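Local coordinates for transcriptional regulator (Saccharomonospora viridis, PDB 4KWA), which probably acts as a TetR-family transcriptional repressor that binds DNA through an N-terminal helix-turn-helix and holds choline in its regulatory domain, at residues R96-W106 / I159-L167; F64-H72 / L81-L89. All coordinates share one frame; numbering follows the deposited sequence.

Overall arrangement
From the N terminus the chain runs through the helices around the predicted helix-turn-helix into the long helix 48-71. Contact 2 closes first: after a short connection, helix 77-86 returns along 64-72 as a helical hairpin, tying the helix that leaves the DNA-binding part to the start of the C-terminal domain. Helix 94-109 follows, and contact 1 closes a much longer loop, bringing 96-106 against 159-167 of helix 148-168. The two contacts lie in series, about 17 Å apart between centres. They touch through the Glu98-Arg66 salt bridge and probably a hydrogen bond from Trp99 NE1 to Gln88 O, beside the bound choline.

Contact 1. Residues R96-W106 / I159-L167; sequences RDEWSVWLQVW and IDGLGIQVL. With CHT (choline ion), chain E.
The choline pocket of the TetR-type regulatory domain is walled here by Trp99 and Asp160, where 96-106 and 159-167, on helices 94-109 and 148-168, cross with their N-to-C directions 109° apart. Choline C7 lies 3.6 Å above one face of the Trp99 indole, toward its rim, an approach consistent with a cation-pi contact to the quaternary ammonium; Trp102 also turns a face to the ligand. From the other helix, Asp160 OD1 stands 3.6 Å from choline C6, a carboxylate probably balancing the ligand's charge. Trp106 lies beside the same carboxylate, CZ2 3.9 Å from Asp160 CG, the two planes 60° apart.

The six-membered end of Trp99 reaches the second helix at Gly163, with CZ3 3.6 Å from Gly163 CA; no side chain intervenes, and Ile159 CG2 meets the ring in plane at its edge. The probable bond from NE1 to Gln88 O would hold the indole in this rotation. Leu167 enters as a knob among Arg96, Trp99, Ser100 and Leu103, its CD2 3.8 Å from Trp99 CB. Trp106 CZ3 meets Ile164 CD1, and both residues also pack on the second subunit. Bent at chi2 (67°), the Arg96 chain lays a guanidinium face over Leu167 CD1; in the plane of that group, a water accepts from Arg96 NH1 at 2.9 Å and donates to Leu167 O.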
loop_
_atom_site.group_PDB
_atom_site.type_symbol
_atom_site.label_atom_id
_atom_site.label_comp_id
_atom_site.label_asym_id
_atom_site.label_seq_id
_atom_site.Cartn_x
_atom_site.Cartn_y
_atom_site.Cartn_z
ATOM N N ARG A 96 12.545 -7.712 0.698
ATOM C CA ARG A 96 12.352 -6.402 -0.006
ATOM C C ARG A 96 11.682 -6.627 -1.354
ATOM O O ARG A 96 10.695 -5.934 -1.710
ATOM C CB ARG A 96 13.687 -5.701 -0.206
ATOM C CG ARG A 96 13.607 -4.384 -0.964
ATOM C CD ARG A 96 12.880 -3.361 -0.143
ATOM N NE ARG A 96 13.039 -1.989 -0.671
ATOM C CZ ARG A 96 13.658 -0.972 -0.078
ATOM N NH1 ARG A 96 13.653 0.219 -0.681
ATOM N NH2 ARG A 96 14.223 -1.061 1.135
ATOM N N ASP A 97 12.119 -7.666 -2.080
ATOM C CA ASP A 97 11.487 -8.004 -3.375
ATOM C C ASP A 97 10.047 -8.403 -3.214
ATOM O O ASP A 97 9.176 -8.060 -4.043
ATOM C CB ASP A 97 12.269 -9.123 -4.053
ATOM C CG ASP A 97 13.605 -8.661 -4.629
ATOM O OD1 ASP A 97 13.866 -7.476 -4.719
ATOM O OD2 ASP A 97 14.430 -9.528 -4.926
ATOM N N GLU A 98 9.749 -9.214 -2.193
ATOM C CA GLU A 98 8.374 -9.586 -1.968
ATOM C C GLU A 98 7.520 -8.359 -1.770
ATOM O O GLU A 98 6.467 -8.230 -2.403
ATOM C CB GLU A 98 8.272 -10.586 -0.816
ATOM C CG GLU A 98 8.891 -11.933 -1.164
ATOM C CD GLU A 98 8.783 -12.935 -0.016
ATOM O OE1 GLU A 98 8.345 -12.553 1.067
ATOM O OE2 GLU A 98 9.079 -14.112 -0.194
ATOM N N TRP A 99 8.012 -7.388 -0.962
ATOM C CA TRP A 99 7.277 -6.175 -0.815
ATOM C C TRP A 99 7.038 -5.503 -2.134
ATOM O O TRP A 99 5.944 -5.015 -2.377
ATOM C CB TRP A 99 7.971 -5.221 0.181
ATOM C CG TRP A 99 7.619 -5.478 1.631
ATOM C CD1 TRP A 99 8.145 -6.391 2.446
ATOM C CD2 TRP A 99 6.533 -4.864 2.366
ATOM N NE1 TRP A 99 7.508 -6.382 3.685
ATOM C CE2 TRP A 99 6.515 -5.439 3.661
ATOM C CE3 TRP A 99 5.581 -3.904 2.062
ATOM C CZ2 TRP A 99 5.592 -5.040 4.681
ATOM C CZ3 TRP A 99 4.664 -3.485 3.087
ATOM C CH2 TRP A 99 4.687 -4.058 4.387
ATOM N N SER A 100 8.084 -5.437 -2.952
ATOM C CA SER A 100 7.995 -4.804 -4.269
ATOM C C SER A 100 6.865 -5.401 -5.091
ATOM O O SER A 100 6.166 -4.687 -5.804
ATOM C CB SER A 100 9.316 -4.918 -5.053
ATOM O OG SER A 100 10.398 -4.221 -4.441
ATOM N N VAL A 101 6.711 -6.721 -5.021
ATOM C CA VAL A 101 5.690 -7.406 -5.741
ATOM C C VAL A 101 4.308 -7.179 -5.110
ATOM O O VAL A 101 3.334 -6.969 -5.868
ATOM C CB VAL A 101 5.986 -8.886 -5.814
ATOM C CG1 VAL A 101 4.788 -9.619 -6.426
ATOM C CG2 VAL A 101 7.265 -9.061 -6.624
ATOM N N TRP A 102 4.217 -7.263 -3.775
ATOM C CA TRP A 102 2.918 -7.018 -3.105
ATOM C C TRP A 102 2.354 -5.651 -3.395
ATOM O O TRP A 102 1.129 -5.575 -3.672
ATOM C CB TRP A 102 2.814 -7.412 -1.624
ATOM C CG TRP A 102 3.048 -8.892 -1.408
ATOM C CD1 TRP A 102 4.108 -9.439 -0.761
ATOM C CD2 TRP A 102 2.236 -9.999 -1.884
ATOM N NE1 TRP A 102 4.013 -10.823 -0.775
ATOM C CE2 TRP A 102 2.896 -11.187 -1.491
ATOM C CE3 TRP A 102 1.051 -10.102 -2.677
ATOM C CZ2 TRP A 102 2.376 -12.453 -1.756
ATOM C CZ3 TRP A 102 0.517 -11.365 -2.934
ATOM C CH2 TRP A 102 1.199 -12.534 -2.490
ATOM N N LEU A 103 3.187 -4.622 -3.408
ATOM C CA LEU A 103 2.712 -3.286 -3.804
ATOM C C LEU A 103 2.068 -3.365 -5.218
ATOM O O LEU A 103 1.049 -2.691 -5.521
ATOM C CB LEU A 103 3.823 -2.227 -3.837
ATOM C CG LEU A 103 4.060 -1.370 -2.587
ATOM C CD1 LEU A 103 4.426 -2.181 -1.379
ATOM C CD2 LEU A 103 5.075 -0.277 -2.762
ATOM N N GLN A 104 2.659 -4.131 -6.118
ATOM C CA GLN A 104 2.078 -4.228 -7.482
ATOM C C GLN A 104 0.748 -5.030 -7.488
ATOM O O GLN A 104 -0.167 -4.809 -8.293
ATOM C CB GLN A 104 3.117 -4.806 -8.435
ATOM C CG GLN A 104 4.390 -4.013 -8.518
ATOM C CD GLN A 104 5.395 -4.748 -9.404
ATOM O OE1 GLN A 104 5.154 -4.970 -10.603
ATOM N NE2 GLN A 104 6.493 -5.034 -8.847
ATOM N N VAL A 105 0.720 -6.005 -6.595
ATOM C CA VAL A 105 -0.445 -6.822 -6.474
ATOM C C VAL A 105 -1.623 -6.072 -5.950
ATOM O O VAL A 105 -2.775 -6.271 -6.419
ATOM C CB VAL A 105 -0.143 -8.066 -5.637
ATOM C CG1 VAL A 105 -1.409 -8.859 -5.231
ATOM C CG2 VAL A 105 0.675 -8.975 -6.524
ATOM N N TRP A 106 -1.362 -5.110 -5.065
ATOM C CA TRP A 106 -2.507 -4.325 -4.584
ATOM C C TRP A 106 -3.229 -3.659 -5.750
ATOM O O TRP A 106 -4.464 -3.624 -5.826
ATOM C CB TRP A 106 -2.022 -3.307 -3.520
ATOM C CG TRP A 106 -1.449 -3.869 -2.376
ATOM C CD1 TRP A 106 -1.735 -5.081 -1.789
ATOM C CD2 TRP A 106 -0.565 -3.203 -1.497
ATOM N NE1 TRP A 106 -1.016 -5.224 -0.670
ATOM C CE2 TRP A 106 -0.338 -4.057 -0.420
ATOM C CE3 TRP A 106 0.064 -1.921 -1.515
ATOM C CZ2 TRP A 106 0.523 -3.730 0.620
ATOM C CZ3 TRP A 106 0.936 -1.596 -0.477
ATOM C CH2 TRP A 106 1.154 -2.502 0.576
ATOM N N ILE A 159 1.412 -2.367 9.591
ATOM C CA ILE A 159 2.526 -2.955 8.908
ATOM C C ILE A 159 2.595 -2.550 7.475
ATOM O O ILE A 159 3.673 -2.184 6.980
ATOM C CB ILE A 159 2.531 -4.486 9.036
ATOM C CG1 ILE A 159 2.864 -4.905 10.473
ATOM C CG2 ILE A 159 3.435 -5.082 7.935
ATOM C CD1 ILE A 159 2.576 -6.345 10.791
ATOM N N ASP A 160 1.504 -2.717 6.736
ATOM C CA ASP A 160 1.470 -2.321 5.284
ATOM C C ASP A 160 1.794 -0.812 5.047
ATOM O O ASP A 160 2.570 -0.444 4.189
ATOM C CB ASP A 160 0.112 -2.672 4.708
ATOM C CG ASP A 160 -0.070 -4.130 4.496
ATOM O OD1 ASP A 160 0.910 -4.856 4.460
ATOM O OD2 ASP A 160 -1.169 -4.526 4.314
ATOM N N GLY A 161 1.235 0.053 5.870
ATOM C CA GLY A 161 1.509 1.446 5.811
ATOM C C GLY A 161 2.963 1.854 6.044
ATOM O O GLY A 161 3.513 2.745 5.383
ATOM N N LEU A 162 3.558 1.253 7.032
ATOM C CA LEU A 162 4.953 1.483 7.355
ATOM C C LEU A 162 5.774 0.964 6.249
ATOM O O LEU A 162 6.746 1.665 5.845
ATOM C CB LEU A 162 5.313 0.829 8.719
ATOM C CG LEU A 162 4.644 1.514 9.944
ATOM C CD1 LEU A 162 4.909 0.565 11.100
ATOM C CD2 LEU A 162 5.311 2.875 10.178
ATOM N N GLY A 163 5.401 -0.154 5.628
ATOM C CA GLY A 163 6.252 -0.665 4.549
ATOM C C GLY A 163 6.345 0.194 3.347
ATOM O O GLY A 163 7.379 0.352 2.728
ATOM N N ILE A 164 5.204 0.828 3.060
ATOM C CA ILE A 164 5.113 1.796 2.024
ATOM C C ILE A 164 6.052 2.945 2.303
ATOM O O ILE A 164 6.768 3.365 1.387
ATOM C CB ILE A 164 3.638 2.276 1.822
ATOM C CG1 ILE A 164 2.734 1.148 1.446
ATOM C CG2 ILE A 164 3.577 3.393 0.738
ATOM C CD1 ILE A 164 1.249 1.446 1.667
ATOM N N GLN A 165 6.023 3.488 3.519
ATOM C CA GLN A 165 6.863 4.582 3.898
ATOM C C GLN A 165 8.363 4.139 3.667
ATOM O O GLN A 165 9.171 4.921 3.105
ATOM C CB GLN A 165 6.530 5.024 5.327
ATOM C CG GLN A 165 5.109 5.526 5.491
ATOM C CD GLN A 165 4.781 5.882 6.931
ATOM O OE1 GLN A 165 5.685 5.972 7.764
ATOM N NE2 GLN A 165 3.487 6.158 7.220
ATOM N N VAL A 166 8.711 2.894 4.001
ATOM C CA VAL A 166 10.071 2.452 3.707
ATOM C C VAL A 166 10.389 2.390 2.226
ATOM O O VAL A 166 11.369 3.011 1.745
ATOM C CB VAL A 166 10.391 1.100 4.406
ATOM C CG1 VAL A 166 11.804 0.603 4.047
ATOM C CG2 VAL A 166 10.113 1.226 5.928
ATOM N N LEU A 167 9.566 1.679 1.475
ATOM C CA LEU A 167 9.783 1.548 0.016
ATOM C C LEU A 167 9.777 2.818 -0.850
ATOM O O LEU A 167 10.620 2.935 -1.792
ATOM C CB LEU A 167 8.943 0.477 -0.606
ATOM C CG LEU A 167 9.528 -0.950 -0.535
ATOM C CD1 LEU A 167 9.473 -1.570 0.842
ATOM C CD2 LEU A 167 8.770 -1.875 -1.486
HETATM C C4 CHT E . 0.925 -9.614 3.055
HETATM C C5 CHT E . 2.451 -9.596 3.151
HETATM C C6 CHT E . 2.644 -7.226 2.458
HETATM C C7 CHT E . 4.567 -8.483 3.096
HETATM C C8 CHT E . 2.858 -7.818 4.756
HETATM O O6 CHT E . 0.576 -10.840 2.393
HETATM N N1 CHT E . 3.113 -8.279 3.373
HETATM O O HOH W 1 12.115 0.853 -3.100
#

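Contact 2. Residues F64-H72 / L81-L89; sequences FDRQVAELH and LVRLVELQL
Glu70 OE2 receives Arg83 NH2 at 2.9 Å in a salt bridge between two roughly antiparallel arms of a helical hairpin, 64-72 and 81-89. The hydrogen bond within it is weak, bent to 118° at the proton, and the carboxylate and guanidinium planes are 39° apart, so the attraction is probably more electrostatic than directional. A bend at chi2 (69°) turns the Glu70 carboxylate toward the arginine, whose chain runs extended from CG to NE and crosses it at about a right angle.

Beside this bridge the arms meet through leucines. Leu87 enters with both methyls: CD1 lies 3.8 Å from Gln67 CA and also touches Leu71 CD1, while CD2 rests on the aliphatic part of Arg66, 4.1 Å from CD. Leu84 CD2 and Leu71 CD2 come within 3.6 Å, their side chains crossing nearly perpendicularly, and the Gln67 side chain passes obliquely over the same Leu84 methyl. Arg66 and Leu87 lie alongside each other, pointing opposite ways, and the far end of Arg66 is held by Glu98; a water in the guanidinium plane accepts from Arg66 NH1 and donates to Leu87 O at 2.7 Å.

The backbone then makes a type I turn from Glu86 to Leu89, bringing Gln88 to the choline. The hairpin is backed by helix 113-139, where Leu84 packs on Thr129 and Thr133, and by helix 175-190, which meets Val82 and Val85; helix 94-109 adjoins the Arg66 side through Leu94 and Leu95.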
loop_
_atom_site.group_PDB
_atom_site.type_symbol
_atom_site.label_atom_id
_atom_site.label_comp_id
_atom_site.label_asym_id
_atom_site.label_seq_id
_atom_site.Cartn_x
_atom_site.Cartn_y
_atom_site.Cartn_z
ATOM N N PHE A 64 5.164 -18.865 3.555
ATOM C CA PHE A 64 4.540 -19.559 4.619
ATOM C C PHE A 64 5.452 -20.686 5.176
ATOM O O PHE A 64 5.608 -20.853 6.382
ATOM C CB PHE A 64 3.214 -20.085 4.137
ATOM C CG PHE A 64 2.506 -20.884 5.185
ATOM C CD1 PHE A 64 1.825 -20.247 6.208
ATOM C CD2 PHE A 64 2.523 -22.275 5.128
ATOM C CE1 PHE A 64 1.190 -20.997 7.207
ATOM C CE2 PHE A 64 1.867 -23.010 6.089
ATOM C CZ PHE A 64 1.208 -22.361 7.120
ATOM N N ASP A 65 6.204 -21.362 4.292
ATOM C CA ASP A 65 7.147 -22.337 4.763
ATOM C C ASP A 65 8.215 -21.639 5.683
ATOM O O ASP A 65 8.632 -22.163 6.738
ATOM C CB ASP A 65 7.817 -23.001 3.577
ATOM C CG ASP A 65 6.956 -24.021 2.920
ATOM O OD1 ASP A 65 5.926 -24.437 3.520
ATOM O OD2 ASP A 65 7.386 -24.475 1.834
ATOM N N ARG A 66 8.654 -20.454 5.269
ATOM C CA ARG A 66 9.656 -19.675 5.988
ATOM C C ARG A 66 9.087 -19.370 7.412
ATOM O O ARG A 66 9.759 -19.499 8.450
ATOM C CB ARG A 66 9.896 -18.337 5.195
ATOM C CG ARG A 66 10.806 -17.286 5.800
ATOM C CD ARG A 66 10.687 -15.951 5.032
ATOM N NE ARG A 66 10.849 -16.152 3.597
ATOM C CZ ARG A 66 10.232 -15.443 2.647
ATOM N NH1 ARG A 66 9.409 -14.448 2.961
ATOM N NH2 ARG A 66 10.447 -15.729 1.377
ATOM N N GLN A 67 7.822 -18.980 7.434
ATOM C CA GLN A 67 7.181 -18.601 8.671
ATOM C C GLN A 67 7.159 -19.813 9.596
ATOM O O GLN A 67 7.510 -19.753 10.805
ATOM C CB GLN A 67 5.772 -18.122 8.361
ATOM C CG GLN A 67 4.995 -17.700 9.546
ATOM C CD GLN A 67 3.588 -17.435 9.224
ATOM O OE1 GLN A 67 3.234 -16.367 8.730
ATOM N NE2 GLN A 67 2.742 -18.353 9.632
ATOM N N VAL A 68 6.661 -20.930 9.057
ATOM C CA VAL A 68 6.631 -22.171 9.889
ATOM C C VAL A 68 7.972 -22.522 10.507
ATOM O O VAL A 68 8.026 -22.906 11.658
ATOM C CB VAL A 68 6.065 -23.347 9.060
ATOM C CG1 VAL A 68 6.269 -24.695 9.713
ATOM C CG2 VAL A 68 4.589 -23.032 8.821
ATOM N N ALA A 69 9.066 -22.342 9.730
ATOM C CA ALA A 69 10.449 -22.652 10.104
ATOM C C ALA A 69 10.939 -21.727 11.210
ATOM O O ALA A 69 11.483 -22.170 12.206
ATOM C CB ALA A 69 11.387 -22.517 8.904
ATOM N N GLU A 70 10.615 -20.450 11.070
ATOM C CA GLU A 70 11.034 -19.455 12.005
ATOM C C GLU A 70 10.308 -19.646 13.360
ATOM O O GLU A 70 10.952 -19.613 14.387
ATOM C CB GLU A 70 10.787 -18.048 11.440
ATOM C CG GLU A 70 11.139 -16.890 12.379
ATOM C CD GLU A 70 12.637 -16.706 12.662
ATOM O OE1 GLU A 70 13.476 -17.452 12.109
ATOM O OE2 GLU A 70 12.972 -15.766 13.426
ATOM N N LEU A 71 9.036 -20.007 13.352
ATOM C CA LEU A 71 8.273 -20.042 14.617
ATOM C C LEU A 71 8.150 -21.382 15.327
ATOM O O LEU A 71 7.614 -21.389 16.437
ATOM C CB LEU A 71 6.831 -19.664 14.355
ATOM C CG LEU A 71 6.482 -18.171 14.241
ATOM C CD1 LEU A 71 7.430 -17.418 13.350
ATOM C CD2 LEU A 71 5.047 -18.019 13.765
ATOM N N HIS A 72 8.560 -22.491 14.706
ATOM C CA HIS A 72 8.146 -23.794 15.360
ATOM C C HIS A 72 8.766 -24.078 16.718
ATOM O O HIS A 72 8.198 -24.827 17.532
ATOM C CB HIS A 72 8.263 -25.000 14.451
ATOM C CG HIS A 72 9.621 -25.601 14.397
ATOM N ND1 HIS A 72 10.689 -24.973 13.790
ATOM C CD2 HIS A 72 10.062 -26.820 14.791
ATOM C CE1 HIS A 72 11.748 -25.767 13.859
ATOM N NE2 HIS A 72 11.394 -26.892 14.461
ATOM N N LEU A 81 4.895 -13.250 18.293
ATOM C CA LEU A 81 4.399 -11.995 17.645
ATOM C C LEU A 81 5.597 -11.144 17.171
ATOM O O LEU A 81 5.622 -10.663 16.028
ATOM C CB LEU A 81 3.473 -11.270 18.587
ATOM C CG LEU A 81 2.678 -10.173 17.923
ATOM C CD1 LEU A 81 1.768 -10.714 16.829
ATOM C CD2 LEU A 81 1.886 -9.360 18.955
ATOM N N VAL A 82 6.615 -11.010 17.996
ATOM C CA VAL A 82 7.841 -10.271 17.615
ATOM C C VAL A 82 8.510 -10.894 16.391
ATOM O O VAL A 82 8.873 -10.167 15.481
ATOM C CB VAL A 82 8.858 -10.135 18.784
ATOM C CG1 VAL A 82 10.200 -9.567 18.300
ATOM C CG2 VAL A 82 8.286 -9.246 19.896
ATOM N N ARG A 83 8.603 -12.213 16.328
ATOM C CA ARG A 83 9.188 -12.858 15.158
ATOM C C ARG A 83 8.335 -12.709 13.914
ATOM O O ARG A 83 8.810 -12.419 12.868
ATOM C CB ARG A 83 9.392 -14.321 15.403
ATOM C CG ARG A 83 10.697 -14.628 16.033
ATOM C CD ARG A 83 10.651 -15.982 16.674
ATOM N NE ARG A 83 11.737 -16.106 17.605
ATOM C CZ ARG A 83 12.939 -16.520 17.285
ATOM N NH1 ARG A 83 13.842 -16.572 18.223
ATOM N NH2 ARG A 83 13.218 -16.896 16.052
ATOM N N LEU A 84 7.060 -12.928 14.075
ATOM C CA LEU A 84 6.095 -12.742 13.007
ATOM C C LEU A 84 6.201 -11.389 12.367
ATOM O O LEU A 84 6.104 -11.309 11.172
ATOM C CB LEU A 84 4.647 -12.930 13.468
ATOM C CG LEU A 84 4.171 -14.348 13.525
ATOM C CD1 LEU A 84 2.811 -14.432 14.230
ATOM C CD2 LEU A 84 4.125 -14.938 12.087
ATOM N N VAL A 85 6.326 -10.347 13.171
ATOM C CA VAL A 85 6.413 -8.979 12.690
ATOM C C VAL A 85 7.749 -8.780 12.029
ATOM O O VAL A 85 7.797 -8.212 10.923
ATOM C CB VAL A 85 6.078 -7.984 13.837
ATOM C CG1 VAL A 85 6.422 -6.575 13.435
ATOM C CG2 VAL A 85 4.597 -8.097 14.230
ATOM N N GLU A 86 8.821 -9.381 12.586
ATOM C CA GLU A 86 10.149 -9.306 12.001
ATOM C C GLU A 86 10.182 -9.870 10.527
ATOM O O GLU A 86 10.900 -9.364 9.626
ATOM C CB GLU A 86 11.176 -10.042 12.899
ATOM C CG GLU A 86 12.591 -10.075 12.310
ATOM C CD GLU A 86 13.310 -8.724 12.395
ATOM O OE1 GLU A 86 12.967 -7.881 13.273
ATOM O OE2 GLU A 86 14.278 -8.505 11.612
ATOM N N LEU A 87 9.547 -11.023 10.355
ATOM C CA LEU A 87 9.380 -11.660 9.030
ATOM C C LEU A 87 8.661 -10.777 7.990
ATOM O O LEU A 87 8.731 -11.040 6.810
ATOM C CB LEU A 87 8.524 -12.893 9.164
ATOM C CG LEU A 87 9.166 -14.074 9.789
ATOM C CD1 LEU A 87 8.060 -15.103 9.911
ATOM C CD2 LEU A 87 10.288 -14.518 8.872
ATOM N N GLN A 88 7.942 -9.737 8.433
ATOM C CA GLN A 88 7.292 -8.832 7.558
ATOM C C GLN A 88 8.107 -7.654 7.189
ATOM O O GLN A 88 7.612 -6.853 6.405
ATOM C CB GLN A 88 5.964 -8.295 8.130
ATOM C CG GLN A 88 5.017 -9.358 8.656
ATOM C CD GLN A 88 4.990 -10.704 7.888
ATOM O OE1 GLN A 88 5.140 -11.803 8.513
ATOM N NE2 GLN A 88 4.743 -10.663 6.586
ATOM N N LEU A 89 9.307 -7.474 7.746
ATOM C CA LEU A 89 10.080 -6.304 7.374
ATOM C C LEU A 89 10.646 -6.423 5.990
ATOM O O LEU A 89 11.052 -7.485 5.610
ATOM C CB LEU A 89 11.209 -6.108 8.384
ATOM C CG LEU A 89 10.695 -5.964 9.798
ATOM C CD1 LEU A 89 11.888 -5.789 10.722
ATOM C CD2 LEU A 89 9.687 -4.872 9.970
HETATM O O HOH W 2 8.251 -13.301 5.358
#